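Local coordinates for protein beta 1-3 glucanase (Clostridium beijerinckii NCIMB 8052, PDB 5H4E) that probably hydrolyses beta-1,3-glucans through a domain of glycoside hydrolase family 64, at residues 101-104 / 105-108; 326-329 / 330-334. All blocks are in the same frame, centred on the assembly; numbering follows the deposited sequence.

In the fold
Both contacts are local, each made within one unbroken piece of chain, and they lie on opposite sides of the chain's centre with their centres 33 Å apart and nearest atoms about 17 Å apart. Contact 1 is partly buried and spans the link from strand 95-101, in an antiparallel sheet, to strand 108-111; contact 2 is a surface contact and leads from a loop into helix 332-339. A tyrosine closes each, but at 101-108 its hydroxyl takes a hydrogen bond from a lysine, whereas at 326-334 it merely packs on backbone and methyl. No hydrogen bond joins the two segments of contact 2, though one within 330-334 caps the helix.

Contact 1: 101-104 / 105-108; sequences YGKP and LYIK
The connection that carries the chain from strand 95-101, a member of an antiparallel sheet, to strand 108-111 is clasped by a single side-chain bridge, from Lys103 to Tyr106. It illustrates how an extended linker without regular structure can be pinned by two residues three positions apart. Lys103 NZ donates a hydrogen bond of 2.8 Å to Tyr106 OH, arriving at the edge of the ring and in its plane, so the ammonium group stands beside the phenol rather than over a face. The lysine reaches this point because its CG sits between the backbone N and the carbonyl carbon (chi1 52°) and the chain bends again at chi3 (72°). Its methylene CE follows at 3.8 Å from Tyr106 OH. The ammonium group would probably polarise the phenol.

Beneath the bridge the backbone is extended from Lys103 to Leu105, and Leu105 turns its side chain inward onto Tyr98 and Ser100 of strand 95-101. Tyr106 meets the ring of Tyr74 at about 60° and touches Leu63 and Lys65 of strand 63-67, while its backbone N is bonded to Asn131 OD1. Leu105 N, by contrast, is buried with no hydrogen-bonding partner in the model. At the rim of the phenol, Lys103 NZ also lies 3.8 Å from Tyr106 CE2.

Contact 2: 326-329 / 330-334; sequences KDAP and ANYFA
Asn331 OD1 receives Ala334 N at 2.9 Å, an almost straight bond (162°) that makes Asn331 the N-cap of helix 332-339. The donor stands above the carbonyl plane of the amide. At the other end of that amide, ND2 bonds Asn308 OD1, which would help fix the rotation of the group. Asn331 is also the centre of an inverse gamma turn, through which the chain enters the helix.

From the first turn of the helix, the ring of Tyr332 comes up against the incoming loop. Tyr332 CG lies beside the backbone N and anti to the carbonyl carbon (chi1 -73°), which sends the ring back along the preceding chain. Its OH comes to 3.3 Å from Asp327 C, a packing contact with the peptide that joins Asp327 to Ala328. The methyl of Ala328 meets the ring at its edge, CB lying 4.1 Å from Tyr332 CE2. Pro194 and Tyr225 also touch the Tyr332 side chain.

Between loop and helix the chain turns through Pro329, which follows a cis peptide bond. Tyr225 OH bonds Ala330 N, and His310 ND1, from the start of the same loop, bonds Pro329 O, so the bend is held by its backbone. Farther back, Asp327 OD1 accepts a hydrogen bond of 2.7 Å from Ala328 N. That bond is bent, with an N-H...acceptor angle of 133°, and its donor comes from above the carboxylate plane, tying the aspartate onto the next residue of its own chain. On the backbone side of the same residue, the methyl of Ala330 packs with its CB 3.6 Å from Asp327 O.

Contact 1: 101-104 / 105-108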
loop_
_atom_site.group_PDB
_atom_site.type_symbol
_atom_site.label_atom_id
_atom_site.label_comp_id
_atom_site.label_asym_id
_atom_site.label_seq_id
_atom_site.Cartn_x
_atom_site.Cartn_y
_atom_site.Cartn_z
ATOM N N TYR A 101 13.628 -9.020 7.874
ATOM C CA TYR A 101 14.931 -9.654 7.781
ATOM C C TYR A 101 15.715 -9.399 9.073
ATOM O O TYR A 101 15.642 -8.298 9.634
ATOM C CB TYR A 101 15.706 -9.091 6.584
ATOM C CG TYR A 101 15.193 -9.433 5.197
ATOM C CD1 TYR A 101 14.323 -10.502 4.972
ATOM C CD2 TYR A 101 15.634 -8.705 4.093
ATOM C CE1 TYR A 101 13.894 -10.811 3.682
ATOM C CE2 TYR A 101 15.216 -8.999 2.819
ATOM C CZ TYR A 101 14.356 -10.050 2.611
ATOM O OH TYR A 101 13.962 -10.313 1.314
ATOM N N GLY A 102 16.464 -10.394 9.544
ATOM C CA GLY A 102 17.372 -10.192 10.666
ATOM C C GLY A 102 16.735 -10.313 12.038
ATOM O O GLY A 102 17.284 -10.950 12.937
ATOM N N LYS A 103 15.578 -9.684 12.209
ATOM C CA LYS A 103 14.834 -9.776 13.456
ATOM C C LYS A 103 13.364 -9.539 13.164
ATOM O O LYS A 103 13.020 -8.969 12.124
ATOM C CB LYS A 103 15.351 -8.767 14.492
ATOM C CG LYS A 103 15.423 -7.349 13.975
ATOM C CD LYS A 103 15.231 -6.329 15.097
ATOM C CE LYS A 103 16.412 -6.247 16.032
ATOM N NZ LYS A 103 16.169 -5.281 17.157
ATOM N N PRO A 104 12.480 -10.001 14.058
ATOM C CA PRO A 104 11.061 -9.739 13.838
ATOM C C PRO A 104 10.722 -8.285 14.129
ATOM O O PRO A 104 11.490 -7.580 14.783
ATOM C CB PRO A 104 10.376 -10.675 14.841
ATOM C CG PRO A 104 11.374 -10.799 15.936
ATOM C CD PRO A 104 12.702 -10.842 15.249
ATOM N N LEU A 105 9.566 -7.851 13.656
ATOM C CA LEU A 105 9.087 -6.507 13.945
ATOM C C LEU A 105 8.549 -6.451 15.365
ATOM O O LEU A 105 8.190 -7.484 15.946
ATOM C CB LEU A 105 8.010 -6.096 12.939
ATOM C CG LEU A 105 8.506 -6.031 11.491
ATOM C CD1 LEU A 105 7.393 -5.612 10.559
ATOM C CD2 LEU A 105 9.646 -5.032 11.437
ATOM N N TYR A 106 8.527 -5.250 15.931
ATOM C CA TYR A 106 7.919 -5.029 17.241
ATOM C C TYR A 106 6.507 -4.471 17.088
ATOM O O TYR A 106 6.331 -3.276 16.819
ATOM C CB TYR A 106 8.752 -4.064 18.075
ATOM C CG TYR A 106 10.172 -4.487 18.331
ATOM C CD1 TYR A 106 10.497 -5.318 19.401
ATOM C CD2 TYR A 106 11.201 -4.031 17.522
ATOM C CE1 TYR A 106 11.802 -5.697 19.643
ATOM C CE2 TYR A 106 12.513 -4.402 17.754
ATOM C CZ TYR A 106 12.810 -5.231 18.822
ATOM O OH TYR A 106 14.116 -5.592 19.046
ATOM N N ILE A 107 5.507 -5.334 17.250
ATOM C CA ILE A 107 4.117 -4.931 17.099
ATOM C C ILE A 107 3.423 -4.807 18.461
ATOM O O ILE A 107 3.295 -5.793 19.189
ATOM C CB ILE A 107 3.348 -5.938 16.212
ATOM C CG1 ILE A 107 3.912 -5.912 14.779
ATOM C CG2 ILE A 107 1.864 -5.651 16.246
ATOM C CD1 ILE A 107 3.287 -6.936 13.845
ATOM N N LYS A 108 2.983 -3.595 18.793
ATOM C CA LYS A 108 2.277 -3.320 20.050
ATOM C C LYS A 108 0.763 -3.526 19.926
ATOM O O LYS A 108 0.101 -2.820 19.163
ATOM C CB LYS A 108 2.561 -1.883 20.505
ATOM C CG LYS A 108 2.035 -1.508 21.895
ATOM C CD LYS A 108 2.890 -2.131 22.985
ATOM C CE LYS A 108 2.694 -1.437 24.330
ATOM N NZ LYS A 108 3.741 -1.886 25.305
#

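Contact 2: 326-329 / 330-334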
loop_
_atom_site.group_PDB
_atom_site.type_symbol
_atom_site.label_atom_id
_atom_site.label_comp_id
_atom_site.label_asym_id
_atom_site.label_seq_id
_atom_site.Cartn_x
_atom_site.Cartn_y
_atom_site.Cartn_z
ATOM N N LYS A 326 4.203 13.076 -17.318
ATOM C CA LYS A 326 4.893 13.745 -18.421
ATOM C C LYS A 326 5.369 15.151 -18.068
ATOM O O LYS A 326 6.200 15.732 -18.763
ATOM C CB LYS A 326 3.984 13.803 -19.647
ATOM C CG LYS A 326 3.874 12.494 -20.413
ATOM C CD LYS A 326 5.134 12.254 -21.241
ATOM C CE LYS A 326 5.089 10.946 -22.034
ATOM N NZ LYS A 326 4.922 9.734 -21.171
ATOM N N ASP A 327 4.835 15.712 -16.996
ATOM C CA ASP A 327 5.362 16.982 -16.516
ATOM C C ASP A 327 5.163 17.117 -15.017
ATOM O O ASP A 327 4.293 16.471 -14.432
ATOM C CB ASP A 327 4.709 18.162 -17.243
ATOM C CG ASP A 327 5.501 19.466 -17.068
ATOM O OD1 ASP A 327 6.648 19.410 -16.550
ATOM O OD2 ASP A 327 4.984 20.542 -17.449
ATOM N N ALA A 328 5.991 17.963 -14.407
ATOM C CA ALA A 328 5.922 18.250 -12.983
ATOM C C ALA A 328 4.835 19.286 -12.696
ATOM O O ALA A 328 4.569 20.159 -13.529
ATOM C CB ALA A 328 7.280 18.746 -12.489
ATOM N N PRO A 329 4.193 19.203 -11.522
ATOM C CA PRO A 329 4.419 18.210 -10.468
ATOM C C PRO A 329 3.740 16.881 -10.774
ATOM O O PRO A 329 2.620 16.848 -11.272
ATOM C CB PRO A 329 3.781 18.864 -9.246
ATOM C CG PRO A 329 2.639 19.627 -9.811
ATOM C CD PRO A 329 3.156 20.176 -11.133
ATOM N N ALA A 330 4.418 15.788 -10.447
ATOM C CA ALA A 330 3.811 14.470 -10.548
ATOM C C ALA A 330 4.426 13.596 -9.472
ATOM O O ALA A 330 5.423 13.980 -8.858
ATOM C CB ALA A 330 4.038 13.875 -11.931
ATOM N N ASN A 331 3.851 12.425 -9.244
ATOM C CA ASN A 331 4.406 11.540 -8.216
ATOM C C ASN A 331 5.558 10.721 -8.801
ATOM O O ASN A 331 5.387 9.567 -9.184
ATOM C CB ASN A 331 3.319 10.639 -7.634
ATOM C CG ASN A 331 3.733 10.009 -6.328
ATOM O OD1 ASN A 331 4.892 9.663 -6.157
ATOM N ND2 ASN A 331 2.788 9.868 -5.392
ATOM N N TYR A 332 6.733 11.333 -8.877
ATOM C CA TYR A 332 7.885 10.672 -9.503
ATOM C C TYR A 332 8.407 9.486 -8.693
ATOM O O TYR A 332 9.030 8.576 -9.238
ATOM C CB TYR A 332 8.994 11.700 -9.748
ATOM C CG TYR A 332 8.621 12.619 -10.893
ATOM C CD1 TYR A 332 8.679 12.160 -12.210
ATOM C CD2 TYR A 332 8.156 13.907 -10.664
ATOM C CE1 TYR A 332 8.328 12.975 -13.274
ATOM C CE2 TYR A 332 7.809 14.750 -11.736
ATOM C CZ TYR A 332 7.892 14.264 -13.035
ATOM O OH TYR A 332 7.560 15.059 -14.115
ATOM N N PHE A 333 8.135 9.493 -7.400
ATOM C CA PHE A 333 8.341 8.293 -6.581
ATOM C C PHE A 333 7.520 7.116 -7.166
ATOM O O PHE A 333 8.069 6.058 -7.486
ATOM C CB PHE A 333 7.968 8.591 -5.121
ATOM C CG PHE A 333 7.953 7.380 -4.207
ATOM C CD1 PHE A 333 6.789 6.636 -4.034
ATOM C CD2 PHE A 333 9.096 7.007 -3.502
ATOM C CE1 PHE A 333 6.761 5.522 -3.191
ATOM C CE2 PHE A 333 9.080 5.893 -2.645
ATOM C CZ PHE A 333 7.910 5.151 -2.490
ATOM N N ALA A 334 6.218 7.319 -7.337
ATOM C CA ALA A 334 5.347 6.264 -7.858
ATOM C C ALA A 334 5.812 5.804 -9.236
ATOM O O ALA A 334 5.896 4.606 -9.509
ATOM C CB ALA A 334 3.900 6.746 -7.931
#